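Local coordinates for Non-canonical purine NTP pyrophosphatase (Staphylococcus aureus, PDB 4BNQ), which probably hydrolyses non-canonical purine nucleoside triphosphates such as XTP, dITP and ITP to monophosphates and diphosphate, clearing them from the nucleotide pool with the aid of magnesium, at residues 11-16 with 176-181; 19-24 with 180-185; 150-155 with 170-175. All blocks are in the same frame, centred on the assembly; numbering follows the deposited sequence.

Interaction 1 (11-16 with 176-181); sequences QGKIND and SHRRNA. With PO4 (phosphate ion), chain C.
Arg-178 reaches from the first turn of helix 177-191 to helix 11-20, where Asp-16 meets the edge of its guanidinium and Lys-13 crosses over one face. NH2 of Arg-178 donates to OD2 of Asp-16 at 3.1 Å, 152° at the hydrogen. The acceptor lies close to the guanidinium plane, but the donor comes to the anti side of OD2 and the carboxylate is turned 37° from the guanidinium. NE of Arg-178 adds a weak bond to the same oxygen at 3.4 Å. CG of Arg-178 stands anti to the backbone N (chi1 -174°), and bends at chi2 and chi3 bring the NE/NH2 edge to Asp-16. The aliphatic part of Lys-13 passes at about a right angle, CG lying 3.8 Å from Arg-178 NH1, toward the rim of the group. Its extended chain carries NZ onward to O1 of a phosphate ion, probably from the crystallisation liquor, 2.8 Å away. Asp-67 forms salt bridges with both Arg-178 and Lys-13, while Lys-172 is the stronger partner of Asp-16. Ser-176, the N-cap of helix 177-191, accepts from Arg-179 N, and a water held by its OG bonds weakly to Asp-16 OD2. Lysine, long and flexible, carries its charge to the phosphate, while Asp-16 and Asp-67 hold the guanidinium, consistent with the predicted substrate site of the HAM1 family, which includes Lys-13 and Arg-178.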
loop_
_atom_site.group_PDB
_atom_site.type_symbol
_atom_site.label_atom_id
_atom_site.label_comp_id
_atom_site.label_asym_id
_atom_site.label_seq_id
_atom_site.Cartn_x
_atom_site.Cartn_y
_atom_site.Cartn_z
ATOM N N GLN A 11 -10.533 -13.044 16.625
ATOM C CA GLN A 11 -9.241 -13.503 17.130
ATOM C C GLN A 11 -8.197 -13.628 16.027
ATOM O O GLN A 11 -7.003 -13.489 16.294
ATOM C CB GLN A 11 -9.392 -14.820 17.909
ATOM C CG GLN A 11 -10.278 -14.692 19.150
ATOM C CD GLN A 11 -9.662 -13.791 20.212
ATOM O OE1 GLN A 11 -8.438 -13.606 20.258
ATOM N NE2 GLN A 11 -10.507 -13.218 21.065
ATOM N N GLY A 12 -8.657 -13.875 14.799
ATOM C CA GLY A 12 -7.785 -13.908 13.636
ATOM C C GLY A 12 -7.169 -12.545 13.387
ATOM O O GLY A 12 -5.951 -12.438 13.195
ATOM N N LYS A 13 -8.003 -11.501 13.405
ATOM C CA LYS A 13 -7.514 -10.131 13.285
ATOM C C LYS A 13 -6.495 -9.783 14.370
ATOM O O LYS A 13 -5.444 -9.212 14.070
ATOM C CB LYS A 13 -8.667 -9.128 13.329
ATOM C CG LYS A 13 -9.623 -9.194 12.156
ATOM C CD LYS A 13 -10.511 -7.959 12.153
ATOM C CE LYS A 13 -11.676 -8.103 11.163
ATOM N NZ LYS A 13 -12.670 -7.008 11.376
ATOM N N ILE A 14 -6.810 -10.107 15.621
ATOM C CA ILE A 14 -5.889 -9.832 16.722
ATOM C C ILE A 14 -4.534 -10.502 16.479
ATOM O O ILE A 14 -3.498 -9.883 16.666
ATOM C CB ILE A 14 -6.459 -10.241 18.103
ATOM C CG1 ILE A 14 -7.262 -9.100 18.714
ATOM C CG2 ILE A 14 -5.352 -10.476 19.100
ATOM C CD1 ILE A 14 -8.455 -8.747 18.012
ATOM N N ASN A 15 -4.547 -11.747 16.026
ATOM C CA ASN A 15 -3.317 -12.435 15.666
ATOM C C ASN A 15 -2.514 -11.681 14.614
ATOM O O ASN A 15 -1.306 -11.526 14.754
ATOM C CB ASN A 15 -3.616 -13.856 15.191
ATOM C CG ASN A 15 -4.277 -14.699 16.271
ATOM O OD1 ASN A 15 -4.032 -14.495 17.473
ATOM N ND2 ASN A 15 -5.126 -15.645 15.856
ATOM N N ASP A 16 -3.178 -11.207 13.563
ATOM C CA ASP A 16 -2.482 -10.459 12.517
ATOM C C ASP A 16 -1.892 -9.204 13.098
ATOM O O ASP A 16 -0.798 -8.794 12.730
ATOM C CB ASP A 16 -3.443 -10.012 11.418
ATOM C CG ASP A 16 -3.818 -11.118 10.475
ATOM O OD1 ASP A 16 -3.369 -12.264 10.676
ATOM O OD2 ASP A 16 -4.583 -10.833 9.526
ATOM N N SER A 176 -0.564 -8.030 3.458
ATOM C CA SER A 176 -2.016 -8.033 3.545
ATOM C C SER A 176 -2.577 -6.621 3.444
ATOM O O SER A 176 -1.864 -5.636 3.643
ATOM C CB SER A 176 -2.487 -8.676 4.851
ATOM O OG SER A 176 -2.267 -7.786 5.946
ATOM N N HIS A 177 -3.864 -6.545 3.128
ATOM C CA HIS A 177 -4.637 -5.311 3.146
ATOM C C HIS A 177 -4.578 -4.619 4.516
ATOM O O HIS A 177 -4.580 -3.386 4.609
ATOM C CB HIS A 177 -6.091 -5.618 2.756
ATOM C CG HIS A 177 -6.725 -6.712 3.559
ATOM N ND1 HIS A 177 -6.166 -7.987 3.649
ATOM C CD2 HIS A 177 -7.840 -6.745 4.295
ATOM C CE1 HIS A 177 -6.931 -8.729 4.417
ATOM N NE2 HIS A 177 -7.963 -8.018 4.820
ATOM N N ARG A 178 -4.521 -5.423 5.568
ATOM C CA ARG A 178 -4.442 -4.907 6.924
ATOM C C ARG A 178 -3.039 -4.342 7.184
ATOM O O ARG A 178 -2.901 -3.327 7.841
ATOM C CB ARG A 178 -4.785 -6.014 7.917
ATOM C CG ARG A 178 -4.889 -5.588 9.376
ATOM C CD ARG A 178 -5.945 -6.430 10.134
ATOM N NE ARG A 178 -6.098 -7.747 9.555
ATOM C CZ ARG A 178 -7.208 -8.221 9.007
ATOM N NH1 ARG A 178 -8.333 -7.509 8.985
ATOM N NH2 ARG A 178 -7.181 -9.431 8.476
ATOM N N ARG A 179 -2.003 -4.993 6.664
ATOM C CA ARG A 179 -0.662 -4.425 6.754
ATOM C C ARG A 179 -0.629 -3.067 6.073
ATOM O O ARG A 179 -0.036 -2.125 6.593
ATOM C CB ARG A 179 0.382 -5.346 6.124
ATOM C CG ARG A 179 1.751 -4.693 5.974
ATOM C CD ARG A 179 2.328 -4.302 7.329
ATOM N NE ARG A 179 3.497 -3.438 7.208
ATOM C CZ ARG A 179 4.746 -3.849 7.375
ATOM N NH1 ARG A 179 4.987 -5.119 7.673
ATOM N NH2 ARG A 179 5.750 -2.993 7.243
ATOM N N ASN A 180 -1.281 -2.957 4.921
ATOM C CA ASN A 180 -1.245 -1.702 4.170
ATOM C C ASN A 180 -1.972 -0.572 4.882
ATOM O O ASN A 180 -1.514 0.561 4.857
ATOM C CB ASN A 180 -1.811 -1.876 2.755
ATOM C CG ASN A 180 -0.851 -2.589 1.839
ATOM O OD1 ASN A 180 0.352 -2.601 2.084
ATOM N ND2 ASN A 180 -1.374 -3.201 0.785
ATOM N N ALA A 181 -3.107 -0.882 5.505
ATOM C CA ALA A 181 -3.841 0.108 6.276
ATOM C C ALA A 181 -3.033 0.572 7.471
ATOM O O ALA A 181 -3.030 1.753 7.803
ATOM C CB ALA A 181 -5.148 -0.471 6.758
HETATM P P PO4 C . -14.922 -7.452 14.208
HETATM O O1 PO4 C . -13.572 -6.757 14.025
HETATM O O2 PO4 C . -14.958 -8.712 13.374
HETATM O O3 PO4 C . -16.019 -6.518 13.730
HETATM O O4 PO4 C . -15.145 -7.789 15.655
HETATM O O HOH W 1 -2.547 -9.066 8.148
#

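Interaction 2 (19-24 with 180-185); sequences VIFPDY and NAINLL
Ile-182 of helix 177-191 presents its branches to two neighbours at the end of helix 11-20, and the contact is wholly apolar. The first kind of meeting is aliphatic: CG2 of Ile-20 touches CG2 of Ile-182 at 3.5 Å, methyl against methyl, as the two side chains cross obliquely. With chi1 at -75° Ile-20 has CG1 beside its backbone N and CG2 anti to it, and Ile-182 is turned likewise; these CG2 methyls are the ones that meet. The second kind is aromatic. Phe-21, the first residue to leave the helix, approaches Ile-182 from the opposite direction, and its CZ lies 3.6 Å from Ile-182 CG2 and 3.8 Å from CD1. Leu-185, one turn further on, meets the ring at its edge, CD2 standing 4.2 Å from CZ. Branched isoleucines fill the close helix-helix approach, whereas a long flat ring can span the wider distance from the turn. That turn, type I from Phe-21 to Tyr-24, leads the chain into strand 25-28. Ile-119 and Met-121 of strand 112-123 touch Ile-182 and Leu-185 respectively. The result is a buried hydrophobic layer in which helix 177-191 packs on the antiparallel sheet and also against the end of helix 11-20, a plain packing element of the Ham1 fold.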
loop_
_atom_site.group_PDB
_atom_site.type_symbol
_atom_site.label_atom_id
_atom_site.label_comp_id
_atom_site.label_asym_id
_atom_site.label_seq_id
_atom_site.Cartn_x
_atom_site.Cartn_y
_atom_site.Cartn_z
ATOM N N VAL A 19 1.440 -9.751 14.886
ATOM C CA VAL A 19 2.524 -9.828 13.907
ATOM C C VAL A 19 2.970 -8.441 13.436
ATOM O O VAL A 19 4.162 -8.152 13.370
ATOM C CB VAL A 19 2.101 -10.640 12.675
ATOM C CG1 VAL A 19 3.212 -10.596 11.587
ATOM C CG2 VAL A 19 1.765 -12.078 13.081
ATOM N N ILE A 20 1.997 -7.584 13.150
ATOM C CA ILE A 20 2.230 -6.255 12.579
ATOM C C ILE A 20 2.710 -5.211 13.595
ATOM O O ILE A 20 3.326 -4.224 13.221
ATOM C CB ILE A 20 0.934 -5.763 11.883
ATOM C CG1 ILE A 20 0.738 -6.490 10.557
ATOM C CG2 ILE A 20 0.960 -4.279 11.593
ATOM C CD1 ILE A 20 -0.713 -6.424 10.093
ATOM N N PHE A 21 2.432 -5.420 14.881
ATOM C CA PHE A 21 2.955 -4.541 15.932
ATOM C C PHE A 21 3.824 -5.334 16.899
ATOM O O PHE A 21 3.420 -5.527 18.046
ATOM C CB PHE A 21 1.819 -3.962 16.777
ATOM C CG PHE A 21 0.921 -2.982 16.061
ATOM C CD1 PHE A 21 1.351 -1.697 15.759
ATOM C CD2 PHE A 21 -0.380 -3.325 15.754
ATOM C CE1 PHE A 21 0.500 -0.787 15.131
ATOM C CE2 PHE A 21 -1.234 -2.417 15.128
ATOM C CZ PHE A 21 -0.798 -1.152 14.823
ATOM N N PRO A 22 5.007 -5.805 16.456
ATOM C CA PRO A 22 5.789 -6.664 17.359
ATOM C C PRO A 22 6.365 -5.882 18.531
ATOM O O PRO A 22 6.717 -6.485 19.539
ATOM C CB PRO A 22 6.908 -7.206 16.459
ATOM C CG PRO A 22 7.053 -6.176 15.369
ATOM C CD PRO A 22 5.669 -5.608 15.151
ATOM N N ASP A 23 6.449 -4.561 18.400
ATOM C CA ASP A 23 6.969 -3.734 19.482
ATOM C C ASP A 23 5.880 -3.316 20.469
ATOM O O ASP A 23 6.153 -2.617 21.443
ATOM C CB ASP A 23 7.683 -2.492 18.932
ATOM C CG ASP A 23 9.022 -2.826 18.279
ATOM O OD1 ASP A 23 9.629 -3.861 18.647
ATOM O OD2 ASP A 23 9.467 -2.058 17.393
ATOM N N TYR A 24 4.644 -3.743 20.233
ATOM C CA TYR A 24 3.560 -3.292 21.095
ATOM C C TYR A 24 3.025 -4.406 21.947
ATOM O O TYR A 24 3.117 -5.581 21.591
ATOM C CB TYR A 24 2.404 -2.729 20.280
ATOM C CG TYR A 24 2.602 -1.325 19.754
ATOM C CD1 TYR A 24 3.378 -1.079 18.614
ATOM C CD2 TYR A 24 1.991 -0.248 20.377
ATOM C CE1 TYR A 24 3.539 0.207 18.125
ATOM C CE2 TYR A 24 2.146 1.040 19.896
ATOM C CZ TYR A 24 2.918 1.262 18.775
ATOM O OH TYR A 24 3.064 2.547 18.321
ATOM N N ASN A 180 -1.281 -2.957 4.921
ATOM C CA ASN A 180 -1.245 -1.702 4.170
ATOM C C ASN A 180 -1.972 -0.572 4.882
ATOM O O ASN A 180 -1.514 0.561 4.857
ATOM C CB ASN A 180 -1.811 -1.876 2.755
ATOM C CG ASN A 180 -0.851 -2.589 1.839
ATOM O OD1 ASN A 180 0.352 -2.601 2.084
ATOM N ND2 ASN A 180 -1.374 -3.201 0.785
ATOM N N ALA A 181 -3.107 -0.882 5.505
ATOM C CA ALA A 181 -3.841 0.108 6.276
ATOM C C ALA A 181 -3.033 0.572 7.471
ATOM O O ALA A 181 -3.030 1.753 7.803
ATOM C CB ALA A 181 -5.148 -0.471 6.758
ATOM N N ILE A 182 -2.385 -0.370 8.146
ATOM C CA ILE A 182 -1.638 -0.045 9.347
ATOM C C ILE A 182 -0.410 0.809 9.008
ATOM O O ILE A 182 -0.006 1.636 9.821
ATOM C CB ILE A 182 -1.210 -1.311 10.116
ATOM C CG1 ILE A 182 -2.424 -2.000 10.717
ATOM C CG2 ILE A 182 -0.250 -0.963 11.249
ATOM C CD1 ILE A 182 -3.105 -1.202 11.826
ATOM N N ASN A 183 0.156 0.633 7.809
ATOM C CA ASN A 183 1.311 1.443 7.374
ATOM C C ASN A 183 0.946 2.917 7.315
ATOM O O ASN A 183 1.734 3.777 7.719
ATOM C CB ASN A 183 1.863 0.991 6.012
ATOM C CG ASN A 183 2.690 -0.283 6.099
ATOM O OD1 ASN A 183 3.182 -0.655 7.172
ATOM N ND2 ASN A 183 2.857 -0.955 4.958
ATOM N N LEU A 184 -0.259 3.196 6.827
ATOM C CA LEU A 184 -0.788 4.554 6.828
ATOM C C LEU A 184 -1.009 5.029 8.264
ATOM O O LEU A 184 -0.756 6.197 8.583
ATOM C CB LEU A 184 -2.092 4.647 6.027
ATOM C CG LEU A 184 -2.025 4.385 4.515
ATOM C CD1 LEU A 184 -3.433 4.122 3.943
ATOM C CD2 LEU A 184 -1.366 5.558 3.797
ATOM N N LEU A 185 -1.455 4.127 9.139
ATOM C CA LEU A 185 -1.648 4.484 10.552
ATOM C C LEU A 185 -0.317 4.822 11.206
ATOM O O LEU A 185 -0.188 5.861 11.851
ATOM C CB LEU A 185 -2.310 3.352 11.340
ATOM C CG LEU A 185 -2.364 3.565 12.864
ATOM C CD1 LEU A 185 -3.273 4.747 13.187
ATOM C CD2 LEU A 185 -2.854 2.307 13.606
#

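Interaction 3 (150-155 with 170-175); sequences GYDPIF and EQKGQI
Asp-152 and Lys-172 face each other from backbones that stay well apart: theirs is the closest CA pair, at 9.9 Å. Segment 150-155 is a loop with a short 3-10 turn at 152-154, closed by the bonds Ile-154 N to Tyr-151 O and Phe-155 N to Asp-152 O. Gly-150 opens it at a positive phi of 59°, a conformation that favours glycine. Segment 170-175 belongs to helix 169-175, from which Lys-172 points toward the loop.

The gap is bridged by these two side chains. Lys-172 has CG anti to the backbone N (chi1 -166°), and the rest of its chain runs extended, which brings the ammonium across to the short carboxylate; the two side chains cross at about a right angle. NZ of Lys-172 donates to OD2 of Asp-152 at 2.7 Å, on the syn lone pair, making a salt bridge. A water bridges the remaining oxygen to the same ammonium: it gives a hydrogen bond to Asp-152 OD1 at 3.0 Å and accepts one from Lys-172 NZ at 2.8 Å. Both carboxylate oxygens are thus linked to the ammonium, one directly and one through water. OD2 also accepts from the backbone N of Phe-149, which ties the carboxylate to its own loop, and NZ has a second salt bridge to Asp-16.

Lysine suits this place because its length spans the gap and its ammonium can serve several acceptors at once; aspartate, short and itself held by the loop, gives it a fixed target. Two carboxylates around a buried amine would probably keep it protonated. Since Asp-152 and Lys-172 are both predicted substrate-binding residues, the chemistry is consistent with a lysine held in place at the nucleotide site.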
loop_
_atom_site.group_PDB
_atom_site.type_symbol
_atom_site.label_atom_id
_atom_site.label_comp_id
_atom_site.label_asym_id
_atom_site.label_seq_id
_atom_site.Cartn_x
_atom_site.Cartn_y
_atom_site.Cartn_z
ATOM N N GLY A 150 -11.013 -16.558 7.869
ATOM C CA GLY A 150 -11.924 -15.967 6.912
ATOM C C GLY A 150 -11.730 -16.521 5.513
ATOM O O GLY A 150 -11.635 -17.731 5.340
ATOM N N TYR A 151 -11.653 -15.648 4.512
ATOM C CA TYR A 151 -11.554 -16.118 3.138
ATOM C C TYR A 151 -10.116 -16.406 2.745
ATOM O O TYR A 151 -9.830 -16.671 1.574
ATOM C CB TYR A 151 -12.173 -15.111 2.159
ATOM C CG TYR A 151 -13.647 -14.866 2.389
ATOM C CD1 TYR A 151 -14.611 -15.703 1.834
ATOM C CD2 TYR A 151 -14.076 -13.799 3.164
ATOM C CE1 TYR A 151 -15.965 -15.483 2.050
ATOM C CE2 TYR A 151 -15.426 -13.572 3.386
ATOM C CZ TYR A 151 -16.361 -14.419 2.828
ATOM O OH TYR A 151 -17.691 -14.183 3.047
ATOM N N ASP A 152 -9.208 -16.371 3.714
ATOM C CA ASP A 152 -7.805 -16.654 3.409
ATOM C C ASP A 152 -7.549 -17.880 2.496
ATOM O O ASP A 152 -6.755 -17.784 1.555
ATOM C CB ASP A 152 -6.978 -16.727 4.698
ATOM C CG ASP A 152 -6.748 -15.362 5.309
ATOM O OD1 ASP A 152 -7.188 -14.378 4.672
ATOM O OD2 ASP A 152 -6.122 -15.257 6.405
ATOM N N PRO A 153 -8.233 -19.022 2.748
ATOM C CA PRO A 153 -7.869 -20.206 1.952
ATOM C C PRO A 153 -8.250 -20.153 0.466
ATOM O O PRO A 153 -7.783 -20.990 -0.312
ATOM C CB PRO A 153 -8.621 -21.345 2.645
ATOM C CG PRO A 153 -8.917 -20.823 4.037
ATOM C CD PRO A 153 -9.173 -19.365 3.835
ATOM N N ILE A 154 -9.085 -19.202 0.065
ATOM C CA ILE A 154 -9.451 -19.120 -1.348
ATOM C C ILE A 154 -8.982 -17.829 -1.998
ATOM O O ILE A 154 -9.303 -17.555 -3.150
ATOM C CB ILE A 154 -10.973 -19.266 -1.565
ATOM C CG1 ILE A 154 -11.704 -18.036 -1.047
ATOM C CG2 ILE A 154 -11.488 -20.530 -0.909
ATOM C CD1 ILE A 154 -13.218 -18.060 -1.292
ATOM N N PHE A 155 -8.235 -17.019 -1.259
ATOM C CA PHE A 155 -7.726 -15.787 -1.838
ATOM C C PHE A 155 -6.291 -15.986 -2.364
ATOM O O PHE A 155 -5.312 -15.915 -1.609
ATOM C CB PHE A 155 -7.783 -14.636 -0.827
ATOM C CG PHE A 155 -7.589 -13.272 -1.450
ATOM C CD1 PHE A 155 -8.677 -12.543 -1.920
ATOM C CD2 PHE A 155 -6.325 -12.721 -1.570
ATOM C CE1 PHE A 155 -8.500 -11.286 -2.500
ATOM C CE2 PHE A 155 -6.143 -11.465 -2.145
ATOM C CZ PHE A 155 -7.233 -10.751 -2.613
ATOM N N GLU A 170 4.111 -14.475 9.273
ATOM C CA GLU A 170 5.068 -13.397 8.989
ATOM C C GLU A 170 4.926 -12.856 7.573
ATOM O O GLU A 170 4.903 -11.644 7.370
ATOM C CB GLU A 170 6.520 -13.846 9.232
ATOM C CG GLU A 170 6.855 -14.170 10.695
ATOM C CD GLU A 170 6.195 -15.461 11.187
ATOM O OE1 GLU A 170 5.673 -16.235 10.347
ATOM O OE2 GLU A 170 6.179 -15.703 12.419
ATOM N N GLN A 171 4.852 -13.747 6.593
ATOM C CA GLN A 171 4.698 -13.317 5.206
ATOM C C GLN A 171 3.365 -12.587 4.937
ATOM O O GLN A 171 3.345 -11.584 4.224
ATOM C CB GLN A 171 4.820 -14.529 4.278
ATOM C CG GLN A 171 6.162 -15.268 4.338
ATOM C CD GLN A 171 6.083 -16.626 3.663
ATOM O OE1 GLN A 171 4.986 -17.159 3.436
ATOM N NE2 GLN A 171 7.242 -17.194 3.334
ATOM N N LYS A 172 2.261 -13.097 5.492
ATOM C CA LYS A 172 0.952 -12.448 5.341
ATOM C C LYS A 172 1.073 -11.008 5.836
ATOM O O LYS A 172 0.642 -10.070 5.163
ATOM C CB LYS A 172 -0.144 -13.196 6.131
ATOM C CG LYS A 172 -1.575 -12.799 5.775
ATOM C CD LYS A 172 -2.616 -13.293 6.819
ATOM C CE LYS A 172 -3.987 -12.609 6.611
ATOM N NZ LYS A 172 -5.104 -13.023 7.550
ATOM N N GLY A 173 1.718 -10.838 6.986
ATOM C CA GLY A 173 1.903 -9.526 7.571
ATOM C C GLY A 173 2.732 -8.546 6.758
ATOM O O GLY A 173 2.764 -7.361 7.070
ATOM N N GLN A 174 3.413 -9.025 5.728
ATOM C CA GLN A 174 4.204 -8.147 4.879
ATOM C C GLN A 174 3.346 -7.569 3.759
ATOM O O GLN A 174 3.679 -6.527 3.190
ATOM C CB GLN A 174 5.368 -8.926 4.251
ATOM C CG GLN A 174 6.433 -9.421 5.225
ATOM C CD GLN A 174 7.112 -8.291 5.978
ATOM O OE1 GLN A 174 7.994 -7.608 5.445
ATOM N NE2 GLN A 174 6.698 -8.079 7.227
ATOM N N ILE A 175 2.259 -8.258 3.410
ATOM C CA ILE A 175 1.530 -7.904 2.193
ATOM C C ILE A 175 0.015 -7.762 2.297
ATOM O O ILE A 175 -0.625 -7.402 1.319
ATOM C CB ILE A 175 1.847 -8.884 1.040
ATOM C CG1 ILE A 175 1.462 -10.310 1.426
ATOM C CG2 ILE A 175 3.329 -8.796 0.634
ATOM C CD1 ILE A 175 0.175 -10.761 0.794
HETATM O O HOH W 2 -7.329 -11.807 6.259
#

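In the fold
Interactions 1 and 2 join the same two helices, 11-20 and 177-191, and share Asn-180 and Ala-181, yet their chemistry differs: polar and partly buried at the pocket end, apolar and fully buried about 8 Å on between centres. Ile-20 connects them, its CD1 packing on the backbone of Arg-179. Interaction 3 is instead ionic and brings in helix 169-175, the helix before 177-191 in the chain. It meets interaction 1 through the salt bridge of Asp-16 OD2 to Lys-172 NZ, at 3.0 Å, so charges alternate from Arg-178 to Asp-152. With interaction 2 it has merely loose packing, as between Ile-20 and Gly-173. Interactions 2 and 3 are buried; interaction 1 is only partly so.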